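Local atomic coordinates of putative methylthioribose-1-phosphate isomerase (Pyrococcus horikoshii OT3, PDB entry 6A34), a protein that probably interconverts 5-methylthioribose 1-phosphate and 5-methylthioribulose 1-phosphate, an isomerisation step of the methionine salvage pathway. Residues A[11-16]-A[183-188]; A[37-42]-A[53-58]; A[156-161]-A[241-246]; A[203-208]-A[305-310]. One frame throughout, in Å; residues are numbered along the deposited sequence.

Overall arrangement
Contacts 1 and 3 are buried: contact 1 ties an N-terminal loop to helix 180-189 of the Rossmann-like domain, and contact 3 lies within that domain, packed against the same helix. Contact 3 is wholly apolar, whereas contact 1 surrounds an arginine whose charge is met by acidic residues. The two touch through Val183 and Met187, with centres about 15 Å apart. Contact 2 is only partly buried, its light packing joining an edge strand to a loop that carries predicted substrate-binding residues. Contact 4, largely buried but with Gly308 exposed, unites the start of helix 206-217 with a hairpin at the subunit interface. Arg57 of contact 2 and Gln206 of contact 4 meet in the predicted substrate site.

Contact 1 (A[11-16]-A[183-188]); sequences TKLPRT and VVRVMH
Arg185 sets its CG opposite the carbonyl carbon (chi1 -78°) and then runs almost straight from CG to NE, while Thr11 turns OG1 away from its own backbone N (chi1 -170°); together these torsions bring the hydroxyl beside the guanidinium group. Thr11 begins an ST turn in the loop between helix 7-10 and strand 17-20, and Arg185 reaches it from helix 180-189 of the Rossmann-like domain. In the turn, OG1 of Thr11 accepts a nearly straight bond from the backbone N of Leu13, 3.1 Å away with an N-H...O angle of 165°.

Across the contact, Thr11 OG1 and Arg185 NE are only in van der Waals contact at 3.6 Å. Thr11 CB lies 3.7 Å from Arg185 NE as well, the two side chains slanting past each other. What joins them is Asp218: its OD2 pairs with both Arg185 NE and the Thr11 hydroxyl, and its OD1 takes the backbone N of Lys12. The other guanidinium nitrogens are also occupied, NH2 by Glu214 and NH1 by the carbonyl O of Leu177. This buried arginine is therefore gripped through all three nitrogens, which should fix the rotation of its planar group, and the two carboxylates probably stabilise its positive charge.

Leu13 closes the contact from the loop. It crosses the arginine at about a right angle, in a place bordered by Trp213 and Tyr217 of helix 206-217, and its CD1 comes within 3.9 Å of Arg185 NH2.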
loop_
_atom_site.group_PDB
_atom_site.type_symbol
_atom_site.label_atom_id
_atom_site.label_comp_id
_atom_site.label_asym_id
_atom_site.label_seq_id
_atom_site.Cartn_x
_atom_site.Cartn_y
_atom_site.Cartn_z
ATOM N N THR A 11 11.053 0.420 -27.262
ATOM C CA THR A 11 11.638 1.119 -26.118
ATOM C C THR A 11 12.832 1.953 -26.578
ATOM O O THR A 11 13.456 1.630 -27.567
ATOM C CB THR A 11 12.116 0.143 -25.037
ATOM O OG1 THR A 11 12.441 0.906 -23.868
ATOM C CG2 THR A 11 13.315 -0.669 -25.483
ATOM N N LYS A 12 13.147 2.988 -25.804
ATOM C CA LYS A 12 14.325 3.803 -26.011
ATOM C C LYS A 12 15.429 3.396 -25.028
ATOM O O LYS A 12 16.526 3.890 -25.102
ATOM C CB LYS A 12 13.991 5.280 -25.817
ATOM C CG LYS A 12 13.148 5.907 -26.915
ATOM C CD LYS A 12 12.580 7.270 -26.508
ATOM C CE LYS A 12 11.407 7.700 -27.368
ATOM N NZ LYS A 12 10.280 8.220 -26.553
ATOM N N LEU A 13 15.104 2.497 -24.103
ATOM C CA LEU A 13 16.031 2.024 -23.122
ATOM C C LEU A 13 17.023 1.075 -23.781
ATOM O O LEU A 13 16.636 0.267 -24.633
ATOM C CB LEU A 13 15.275 1.275 -22.014
ATOM C CG LEU A 13 14.459 2.135 -21.050
ATOM C CD1 LEU A 13 13.600 1.261 -20.153
ATOM C CD2 LEU A 13 15.341 3.040 -20.205
ATOM N N PRO A 14 18.293 1.070 -23.313
ATOM C CA PRO A 14 19.227 -0.004 -23.634
ATOM C C PRO A 14 18.814 -1.277 -22.892
ATOM O O PRO A 14 17.978 -1.223 -21.968
ATOM C CB PRO A 14 20.556 0.466 -23.028
ATOM C CG PRO A 14 20.095 1.249 -21.815
ATOM C CD PRO A 14 18.831 1.959 -22.273
ATOM N N ARG A 15 19.412 -2.401 -23.291
ATOM C CA ARG A 15 19.273 -3.633 -22.577
ATOM C C ARG A 15 19.689 -3.388 -21.120
ATOM O O ARG A 15 20.534 -2.552 -20.830
ATOM C CB ARG A 15 20.037 -4.749 -23.294
ATOM C CG ARG A 15 19.198 -5.445 -24.351
ATOM C CD ARG A 15 19.810 -5.982 -25.621
ATOM N NE ARG A 15 20.035 -7.393 -25.468
ATOM C CZ ARG A 15 19.958 -8.363 -26.383
ATOM N NH1 ARG A 15 20.592 -9.478 -26.106
ATOM N NH2 ARG A 15 19.249 -8.293 -27.493
ATOM N N THR A 16 18.996 -4.085 -20.223
ATOM C CA THR A 16 19.222 -4.064 -18.782
ATOM C C THR A 16 20.646 -4.527 -18.474
ATOM O O THR A 16 21.261 -4.054 -17.541
ATOM C CB THR A 16 18.195 -4.964 -18.077
ATOM O OG1 THR A 16 16.902 -4.418 -18.345
ATOM C CG2 THR A 16 18.435 -5.103 -16.593
ATOM N N VAL A 183 4.076 -6.175 -23.352
ATOM C CA VAL A 183 2.677 -6.130 -23.768
ATOM C C VAL A 183 2.244 -4.674 -23.862
ATOM O O VAL A 183 1.653 -4.289 -24.847
ATOM C CB VAL A 183 1.766 -6.931 -22.818
ATOM C CG1 VAL A 183 0.300 -6.679 -23.088
ATOM C CG2 VAL A 183 2.062 -8.415 -22.924
ATOM N N VAL A 184 2.515 -3.899 -22.806
ATOM C CA VAL A 184 2.125 -2.505 -22.761
ATOM C C VAL A 184 2.936 -1.675 -23.771
ATOM O O VAL A 184 2.407 -0.691 -24.320
ATOM C CB VAL A 184 2.186 -1.929 -21.339
ATOM C CG1 VAL A 184 1.215 -2.645 -20.420
ATOM C CG2 VAL A 184 3.587 -1.955 -20.762
ATOM N N ARG A 185 4.177 -2.070 -24.067
ATOM C CA ARG A 185 4.957 -1.332 -25.116
ATOM C C ARG A 185 4.333 -1.570 -26.508
ATOM O O ARG A 185 4.096 -0.647 -27.246
ATOM C CB ARG A 185 6.441 -1.692 -25.027
ATOM C CG ARG A 185 7.140 -0.961 -23.891
ATOM C CD ARG A 185 8.544 -1.490 -23.659
ATOM N NE ARG A 185 9.300 -0.562 -22.818
ATOM C CZ ARG A 185 9.423 -0.664 -21.503
ATOM N NH1 ARG A 185 9.052 -1.779 -20.892
ATOM N NH2 ARG A 185 9.913 0.355 -20.805
ATOM N N VAL A 186 3.946 -2.810 -26.815
ATOM C CA VAL A 186 3.306 -3.075 -28.078
ATOM C C VAL A 186 1.973 -2.317 -28.157
ATOM O O VAL A 186 1.665 -1.697 -29.177
ATOM C CB VAL A 186 3.119 -4.580 -28.301
ATOM C CG1 VAL A 186 2.254 -4.840 -29.505
ATOM C CG2 VAL A 186 4.447 -5.288 -28.439
ATOM N N MET A 187 1.185 -2.362 -27.076
ATOM C CA MET A 187 -0.084 -1.692 -27.035
ATOM C C MET A 187 0.127 -0.188 -27.267
ATOM O O MET A 187 -0.677 0.448 -27.951
ATOM C CB MET A 187 -0.801 -1.925 -25.694
ATOM C CG MET A 187 -1.321 -3.333 -25.541
ATOM S SD MET A 187 -2.265 -3.599 -24.022
ATOM C CE MET A 187 -3.702 -2.567 -24.335
ATOM N N HIS A 188 1.175 0.381 -26.663
ATOM C CA HIS A 188 1.418 1.837 -26.736
ATOM C C HIS A 188 1.728 2.236 -28.187
ATOM O O HIS A 188 1.180 3.205 -28.708
ATOM C CB HIS A 188 2.530 2.265 -25.766
ATOM C CG HIS A 188 2.938 3.688 -25.916
ATOM N ND1 HIS A 188 2.142 4.731 -25.498
ATOM C CD2 HIS A 188 4.042 4.253 -26.441
ATOM C CE1 HIS A 188 2.749 5.880 -25.740
ATOM N NE2 HIS A 188 3.900 5.616 -26.328
#

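Contact 2 (A[37-42]-A[53-58]); sequences KVEKFS and NMTVRG
The Phe41 ring meets Thr55 with its edge: the methyl CG2 of Thr55 sits near the ring plane, 4.3 Å from CZ. The same methyl approaches Glu39 CG, also at 4.3 Å, and so lies against two side chains of one strand. Glu39 and Phe41, two residues apart on strand 38-41, project from the same side, and Glu39 CG is 3.8 Å from Phe41 CZ. The carboxylate of Glu39 is engaged with another partner, its OE2 bonding to Asn28 ND2. With CG2 anti to the backbone N, the Thr55 methyl is aimed at the strand, and its contact with both residues is purely apolar.

Strand 38-41 is an outer strand of the antiparallel N-terminal sheet, whose backbone bonds pair Phe41 with Val24 and Glu39 with Met26. From it the chain passes through helix 44-52, which ends in a Schellman motif with Met54 at positive phi, and then comes back to the sheet at Thr55. Val47 and Ala50 of that helix also pack on the Phe41 side chain. Beyond Thr55 the loop carries Arg57 and Gly58, predicted to bind substrate. Arg57 NH1 bonds to Gln29 and NH2 to Asn168, while Gly58 is the N-cap of helix 59-76.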
loop_
_atom_site.group_PDB
_atom_site.type_symbol
_atom_site.label_atom_id
_atom_site.label_comp_id
_atom_site.label_asym_id
_atom_site.label_seq_id
_atom_site.Cartn_x
_atom_site.Cartn_y
_atom_site.Cartn_z
ATOM N N LYS A 37 21.994 5.495 -14.888
ATOM C CA LYS A 37 23.396 5.278 -15.148
ATOM C C LYS A 37 23.661 3.820 -15.530
ATOM O O LYS A 37 23.177 2.880 -14.880
ATOM C CB LYS A 37 24.228 5.605 -13.912
ATOM C CG LYS A 37 25.722 5.746 -14.163
ATOM C CD LYS A 37 26.467 6.156 -12.915
ATOM C CE LYS A 37 27.971 6.075 -13.048
ATOM N NZ LYS A 37 28.595 7.370 -12.686
ATOM N N VAL A 38 24.463 3.665 -16.586
ATOM C CA VAL A 38 24.949 2.398 -17.075
ATOM C C VAL A 38 26.370 2.180 -16.550
ATOM O O VAL A 38 27.278 2.886 -16.946
ATOM C CB VAL A 38 24.911 2.368 -18.610
ATOM C CG1 VAL A 38 25.263 0.986 -19.132
ATOM C CG2 VAL A 38 23.557 2.821 -19.138
ATOM N N GLU A 39 26.523 1.236 -15.622
ATOM C CA GLU A 39 27.811 0.840 -15.093
ATOM C C GLU A 39 28.521 -0.014 -16.155
ATOM O O GLU A 39 27.845 -0.660 -16.961
ATOM C CB GLU A 39 27.671 0.038 -13.794
ATOM C CG GLU A 39 27.063 0.797 -12.622
ATOM C CD GLU A 39 27.691 2.129 -12.232
ATOM O OE1 GLU A 39 28.840 2.414 -12.666
ATOM O OE2 GLU A 39 27.010 2.890 -11.503
ATOM N N LYS A 40 29.861 0.030 -16.133
ATOM C CA LYS A 40 30.783 -0.684 -17.032
ATOM C C LYS A 40 31.706 -1.550 -16.169
ATOM O O LYS A 40 32.411 -1.028 -15.315
ATOM C CB LYS A 40 31.603 0.328 -17.831
ATOM C CG LYS A 40 32.528 -0.240 -18.902
ATOM C CD LYS A 40 32.801 0.773 -20.007
ATOM C CE LYS A 40 33.653 0.253 -21.146
ATOM N NZ LYS A 40 35.097 0.418 -20.873
ATOM N N PHE A 41 31.625 -2.872 -16.345
ATOM C CA PHE A 41 32.330 -3.828 -15.528
ATOM C C PHE A 41 33.245 -4.675 -16.416
ATOM O O PHE A 41 32.773 -5.269 -17.378
ATOM C CB PHE A 41 31.352 -4.720 -14.761
ATOM C CG PHE A 41 30.420 -3.983 -13.829
ATOM C CD1 PHE A 41 30.920 -3.159 -12.828
ATOM C CD2 PHE A 41 29.046 -4.098 -13.958
ATOM C CE1 PHE A 41 30.070 -2.474 -11.972
ATOM C CE2 PHE A 41 28.198 -3.403 -13.113
ATOM C CZ PHE A 41 28.711 -2.609 -12.109
ATOM N N SER A 42 34.522 -4.767 -16.014
ATOM C CA SER A 42 35.614 -5.305 -16.825
ATOM C C SER A 42 36.284 -6.526 -16.175
ATOM O O SER A 42 37.158 -7.103 -16.780
ATOM C CB SER A 42 36.616 -4.216 -17.091
ATOM O OG SER A 42 35.949 -3.058 -17.599
ATOM N N ASN A 53 25.105 -6.985 -4.959
ATOM C CA ASN A 53 24.691 -5.565 -4.867
ATOM C C ASN A 53 23.234 -5.287 -5.269
ATOM O O ASN A 53 22.723 -4.221 -4.951
ATOM C CB ASN A 53 25.446 -4.709 -5.900
ATOM C CG ASN A 53 26.437 -3.774 -5.260
ATOM O OD1 ASN A 53 26.265 -3.430 -4.100
ATOM N ND2 ASN A 53 27.451 -3.357 -5.997
ATOM N N MET A 54 22.656 -6.142 -6.124
ATOM C CA MET A 54 21.384 -5.880 -6.836
ATOM C C MET A 54 21.458 -4.586 -7.682
ATOM O O MET A 54 20.452 -3.860 -7.876
ATOM C CB MET A 54 20.220 -5.872 -5.842
ATOM C CG MET A 54 20.142 -7.211 -5.101
ATOM S SD MET A 54 18.763 -7.410 -3.946
ATOM C CE MET A 54 19.296 -8.872 -3.049
ATOM N N THR A 55 22.648 -4.330 -8.251
ATOM C CA THR A 55 22.850 -3.340 -9.326
ATOM C C THR A 55 22.031 -3.781 -10.552
ATOM O O THR A 55 21.402 -2.985 -11.257
ATOM C CB THR A 55 24.348 -3.189 -9.638
ATOM O OG1 THR A 55 25.013 -2.610 -8.508
ATOM C CG2 THR A 55 24.622 -2.341 -10.860
ATOM N N VAL A 56 22.045 -5.087 -10.784
ATOM C CA VAL A 56 21.127 -5.743 -11.669
ATOM C C VAL A 56 20.134 -6.524 -10.806
ATOM O O VAL A 56 20.501 -7.040 -9.742
ATOM C CB VAL A 56 21.851 -6.677 -12.669
ATOM C CG1 VAL A 56 22.788 -7.675 -11.984
ATOM C CG2 VAL A 56 20.857 -7.426 -13.525
ATOM N N ARG A 57 18.891 -6.605 -11.284
ATOM C CA ARG A 57 17.845 -7.442 -10.695
ATOM C C ARG A 57 16.936 -7.936 -11.817
ATOM O O ARG A 57 17.134 -7.559 -12.972
ATOM C CB ARG A 57 17.046 -6.672 -9.643
ATOM C CG ARG A 57 16.478 -5.361 -10.152
ATOM C CD ARG A 57 15.121 -5.066 -9.518
ATOM N NE ARG A 57 14.038 -5.867 -10.093
ATOM C CZ ARG A 57 13.287 -5.486 -11.118
ATOM N NH1 ARG A 57 13.750 -4.572 -11.962
ATOM N NH2 ARG A 57 12.068 -5.992 -11.266
ATOM N N GLY A 58 15.950 -8.767 -11.454
ATOM C CA GLY A 58 15.090 -9.471 -12.398
ATOM C C GLY A 58 15.750 -10.765 -12.873
ATOM O O GLY A 58 16.877 -10.751 -13.429
#

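Contact 3 (A[156-161]-A[241-246]); sequences EVLPEG and AIIVGA
The Rossmann-like domain places strand 241-244 parallel to strand 161-165 in its central sheet, and this contact lies where the chain turns from helix 125-157 into the latter. Leu158 and Pro159 belong to that turn and cover the beginning of strand 241-244. Successive residues of the strand point to opposite sides of the sheet: Ala241 and Ile243 face the turn, whereas Ile242 faces the other way and packs on Phe275.

The tightest meeting is between Pro159 and Ala241. The methyl CB of Ala241 is placed against one end of the proline ring, 3.6 Å from Pro159 CD and 3.7 Å from Pro159 CG. Leu158 points into the domain with its CG anti to the carbonyl carbon (chi1 -68°), so that its branched end reaches along the strand to Ile243.

Helix 180-189 closes over this apolar group. The sulfur of Met187 packs on Leu158 CD1, and Val183 rests on both Leu158 and Ile243; Ile163 and Phe276 of the neighbouring strands also line the cluster. The chain leaves the strand and, one residue past Ala246, reaches Asp247, the predicted proton donor; the contact lies at the start of the strand, at the end away from that residue. Deep in the cluster, Leu158 CD1 meets Ile243 CG2 at 4.2 Å.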
loop_
_atom_site.group_PDB
_atom_site.type_symbol
_atom_site.label_atom_id
_atom_site.label_comp_id
_atom_site.label_asym_id
_atom_site.label_seq_id
_atom_site.Cartn_x
_atom_site.Cartn_y
_atom_site.Cartn_z
ATOM N N GLU A 156 -2.815 -8.770 -28.433
ATOM C CA GLU A 156 -4.000 -9.272 -29.186
ATOM C C GLU A 156 -5.222 -9.426 -28.265
ATOM O O GLU A 156 -6.343 -9.286 -28.715
ATOM C CB GLU A 156 -3.804 -10.671 -29.792
ATOM C CG GLU A 156 -2.824 -10.765 -30.954
ATOM C CD GLU A 156 -3.141 -9.960 -32.209
ATOM O OE1 GLU A 156 -2.197 -9.678 -32.985
ATOM O OE2 GLU A 156 -4.327 -9.622 -32.423
ATOM N N VAL A 157 -5.002 -9.784 -26.993
ATOM C CA VAL A 157 -6.086 -10.276 -26.131
ATOM C C VAL A 157 -6.550 -9.196 -25.147
ATOM O O VAL A 157 -7.673 -9.256 -24.726
ATOM C CB VAL A 157 -5.701 -11.575 -25.390
ATOM C CG1 VAL A 157 -5.516 -12.759 -26.342
ATOM C CG2 VAL A 157 -4.487 -11.402 -24.499
ATOM N N LEU A 158 -5.683 -8.259 -24.735
ATOM C CA LEU A 158 -6.122 -7.158 -23.878
ATOM C C LEU A 158 -6.988 -6.204 -24.689
ATOM O O LEU A 158 -6.728 -5.954 -25.862
ATOM C CB LEU A 158 -4.947 -6.358 -23.312
ATOM C CG LEU A 158 -4.035 -7.050 -22.309
ATOM C CD1 LEU A 158 -3.334 -6.012 -21.442
ATOM C CD2 LEU A 158 -4.776 -8.042 -21.451
ATOM N N PRO A 159 -7.976 -5.554 -24.045
ATOM C CA PRO A 159 -8.716 -4.473 -24.687
ATOM C C PRO A 159 -7.863 -3.198 -24.784
ATOM O O PRO A 159 -6.959 -2.991 -23.973
ATOM C CB PRO A 159 -9.892 -4.288 -23.717
ATOM C CG PRO A 159 -9.282 -4.583 -22.375
ATOM C CD PRO A 159 -8.358 -5.757 -22.640
ATOM N N GLU A 160 -8.174 -2.358 -25.774
ATOM C CA GLU A 160 -7.766 -0.981 -25.781
ATOM C C GLU A 160 -8.370 -0.300 -24.564
ATOM O O GLU A 160 -9.522 -0.580 -24.199
ATOM C CB GLU A 160 -8.331 -0.135 -26.923
ATOM C CG GLU A 160 -8.383 -0.820 -28.269
ATOM C CD GLU A 160 -8.453 0.175 -29.419
ATOM O OE1 GLU A 160 -8.200 -0.258 -30.576
ATOM O OE2 GLU A 160 -8.755 1.390 -29.139
ATOM N N GLY A 161 -7.604 0.623 -23.993
ATOM C CA GLY A 161 -8.103 1.499 -22.982
ATOM C C GLY A 161 -7.135 1.578 -21.848
ATOM O O GLY A 161 -5.958 1.700 -22.060
ATOM N N ALA A 241 -8.792 -3.690 -18.058
ATOM C CA ALA A 241 -8.183 -4.984 -17.803
ATOM C C ALA A 241 -6.966 -4.810 -16.899
ATOM O O ALA A 241 -6.417 -3.717 -16.783
ATOM C CB ALA A 241 -7.800 -5.647 -19.100
ATOM N N ILE A 242 -6.573 -5.908 -16.252
ATOM C CA ILE A 242 -5.456 -5.947 -15.330
ATOM C C ILE A 242 -4.455 -6.990 -15.847
ATOM O O ILE A 242 -4.836 -8.034 -16.250
ATOM C CB ILE A 242 -5.954 -6.289 -13.917
ATOM C CG1 ILE A 242 -6.869 -5.205 -13.356
ATOM C CG2 ILE A 242 -4.785 -6.573 -13.014
ATOM C CD1 ILE A 242 -7.771 -5.674 -12.229
ATOM N N ILE A 243 -3.170 -6.658 -15.868
ATOM C CA ILE A 243 -2.169 -7.584 -16.291
ATOM C C ILE A 243 -1.065 -7.558 -15.247
ATOM O O ILE A 243 -0.646 -6.486 -14.805
ATOM C CB ILE A 243 -1.652 -7.316 -17.725
ATOM C CG1 ILE A 243 -0.660 -8.401 -18.150
ATOM C CG2 ILE A 243 -1.047 -5.948 -17.902
ATOM C CD1 ILE A 243 -0.329 -8.412 -19.615
ATOM N N VAL A 244 -0.645 -8.759 -14.851
ATOM C CA VAL A 244 0.423 -8.927 -13.903
ATOM C C VAL A 244 1.422 -9.946 -14.441
ATOM O O VAL A 244 1.116 -10.734 -15.328
ATOM C CB VAL A 244 -0.102 -9.355 -12.529
ATOM C CG1 VAL A 244 -1.034 -8.304 -11.949
ATOM C CG2 VAL A 244 -0.744 -10.726 -12.600
ATOM N N GLY A 245 2.637 -9.901 -13.903
ATOM C CA GLY A 245 3.618 -10.943 -14.172
ATOM C C GLY A 245 3.406 -12.117 -13.235
ATOM O O GLY A 245 2.403 -12.185 -12.553
ATOM N N ALA A 246 4.359 -13.058 -13.213
ATOM C CA ALA A 246 4.302 -14.218 -12.320
ATOM C C ALA A 246 5.715 -14.596 -11.901
ATOM O O ALA A 246 6.579 -14.726 -12.759
ATOM C CB ALA A 246 3.627 -15.374 -13.007
#

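Contact 4 (A[203-208]-A[305-310]); sequences PVLQGA and LTCGGC
Leu205 touches Cys307 with one methyl, its CD1 resting 3.8 Å from the sulfur SG of Cys307 and 4.3 Å from the backbone N of Gly308. The leucine CG stands anti to the carbonyl carbon (chi1 -68°), and Cys307 swings SG away from its backbone N, which lets sulfur and methyl meet. That sulfur is not a free thiol: it forms a disulfide with Cys307 of the second subunit, so the leucine packs against an intermolecular bridge.

Behind Leu205 the backbone makes an unusual turn. Pro203 follows a cis peptide bond, and Leu205 itself has positive phi (71°) as the N-cap of helix 206-217, whose first residue, Gln206, is predicted to bind substrate. Arg202 donates from NH1 to the carbonyl O of Thr306 and also touches Cys307.

Two backbone bonds, Cys307 N to Cys310 O at 2.9 Å and Cys310 N to Cys307 O at 3.2 Å, close a type II' turn in which Gly308 takes the positive-phi position. Cys310 likewise forms a disulfide with its counterpart in the second subunit. The whole is a two-residue beta-hairpin, cross-linked by two disulfides at the dimer interface.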
loop_
_atom_site.group_PDB
_atom_site.type_symbol
_atom_site.label_atom_id
_atom_site.label_comp_id
_atom_site.label_asym_id
_atom_site.label_seq_id
_atom_site.Cartn_x
_atom_site.Cartn_y
_atom_site.Cartn_z
ATOM N N PRO A 203 5.753 -3.613 0.050
ATOM C CA PRO A 203 6.660 -2.684 0.709
ATOM C C PRO A 203 7.867 -2.202 -0.113
ATOM O O PRO A 203 8.453 -1.164 0.212
ATOM C CB PRO A 203 7.231 -3.467 1.899
ATOM C CG PRO A 203 6.961 -4.920 1.576
ATOM C CD PRO A 203 5.671 -4.867 0.800
ATOM N N VAL A 204 8.275 -2.954 -1.145
ATOM C CA VAL A 204 9.569 -2.711 -1.792
ATOM C C VAL A 204 9.468 -1.528 -2.784
ATOM O O VAL A 204 10.469 -0.928 -3.073
ATOM C CB VAL A 204 10.128 -4.019 -2.419
ATOM C CG1 VAL A 204 11.443 -3.808 -3.155
ATOM C CG2 VAL A 204 10.342 -5.107 -1.372
ATOM N N LEU A 205 8.267 -1.219 -3.284
ATOM C CA LEU A 205 7.912 -0.005 -4.096
ATOM C C LEU A 205 8.506 -0.035 -5.508
ATOM O O LEU A 205 8.805 1.014 -6.093
ATOM C CB LEU A 205 8.310 1.289 -3.366
ATOM C CG LEU A 205 7.488 1.570 -2.111
ATOM C CD1 LEU A 205 8.265 2.469 -1.166
ATOM C CD2 LEU A 205 6.128 2.183 -2.450
ATOM N N GLN A 206 8.570 -1.230 -6.088
ATOM C CA GLN A 206 9.112 -1.410 -7.422
ATOM C C GLN A 206 8.175 -0.808 -8.462
ATOM O O GLN A 206 8.640 -0.475 -9.529
ATOM C CB GLN A 206 9.426 -2.883 -7.699
ATOM C CG GLN A 206 10.555 -3.382 -6.807
ATOM C CD GLN A 206 11.152 -4.699 -7.232
ATOM O OE1 GLN A 206 10.467 -5.595 -7.724
ATOM N NE2 GLN A 206 12.448 -4.828 -7.026
ATOM N N GLY A 207 6.884 -0.654 -8.142
ATOM C CA GLY A 207 5.968 0.069 -9.030
ATOM C C GLY A 207 6.376 1.530 -9.193
ATOM O O GLY A 207 6.456 2.061 -10.301
ATOM N N ALA A 208 6.637 2.179 -8.069
ATOM C CA ALA A 208 6.885 3.614 -8.025
ATOM C C ALA A 208 8.305 3.912 -8.535
ATOM O O ALA A 208 8.514 4.872 -9.295
ATOM C CB ALA A 208 6.693 4.101 -6.606
ATOM N N LEU A 305 8.900 -1.417 8.102
ATOM C CA LEU A 305 9.131 -0.402 9.137
ATOM C C LEU A 305 9.701 0.855 8.483
ATOM O O LEU A 305 9.496 1.926 9.008
ATOM C CB LEU A 305 10.094 -0.925 10.211
ATOM C CG LEU A 305 9.605 -2.146 10.979
ATOM C CD1 LEU A 305 10.699 -2.684 11.868
ATOM C CD2 LEU A 305 8.362 -1.842 11.796
ATOM N N THR A 306 10.433 0.674 7.372
ATOM C CA THR A 306 10.921 1.750 6.546
ATOM C C THR A 306 10.199 1.768 5.190
ATOM O O THR A 306 9.625 0.780 4.721
ATOM C CB THR A 306 12.441 1.685 6.350
ATOM O OG1 THR A 306 12.730 0.611 5.461
ATOM C CG2 THR A 306 13.222 1.486 7.633
ATOM N N CYS A 307 10.236 2.956 4.590
ATOM C CA CYS A 307 9.638 3.296 3.340
ATOM C C CYS A 307 10.605 4.240 2.624
ATOM O O CYS A 307 10.773 5.382 3.056
ATOM C CB CYS A 307 8.311 3.988 3.599
ATOM S SG CYS A 307 7.245 4.031 2.138
ATOM N N GLY A 308 11.292 3.739 1.590
ATOM C CA GLY A 308 12.505 4.370 1.122
ATOM C C GLY A 308 13.501 4.447 2.266
ATOM O O GLY A 308 13.618 3.501 3.038
ATOM N N GLY A 309 14.159 5.598 2.423
ATOM C CA GLY A 309 15.086 5.848 3.532
ATOM C C GLY A 309 14.414 6.112 4.874
ATOM O O GLY A 309 15.079 6.056 5.912
ATOM N N CYS A 310 13.114 6.433 4.893
ATOM C CA CYS A 310 12.504 6.969 6.097
ATOM C C CYS A 310 11.957 5.818 6.953
ATOM O O CYS A 310 11.348 4.896 6.435
ATOM C CB CYS A 310 11.382 7.957 5.774
ATOM S SG CYS A 310 11.882 9.556 5.055
#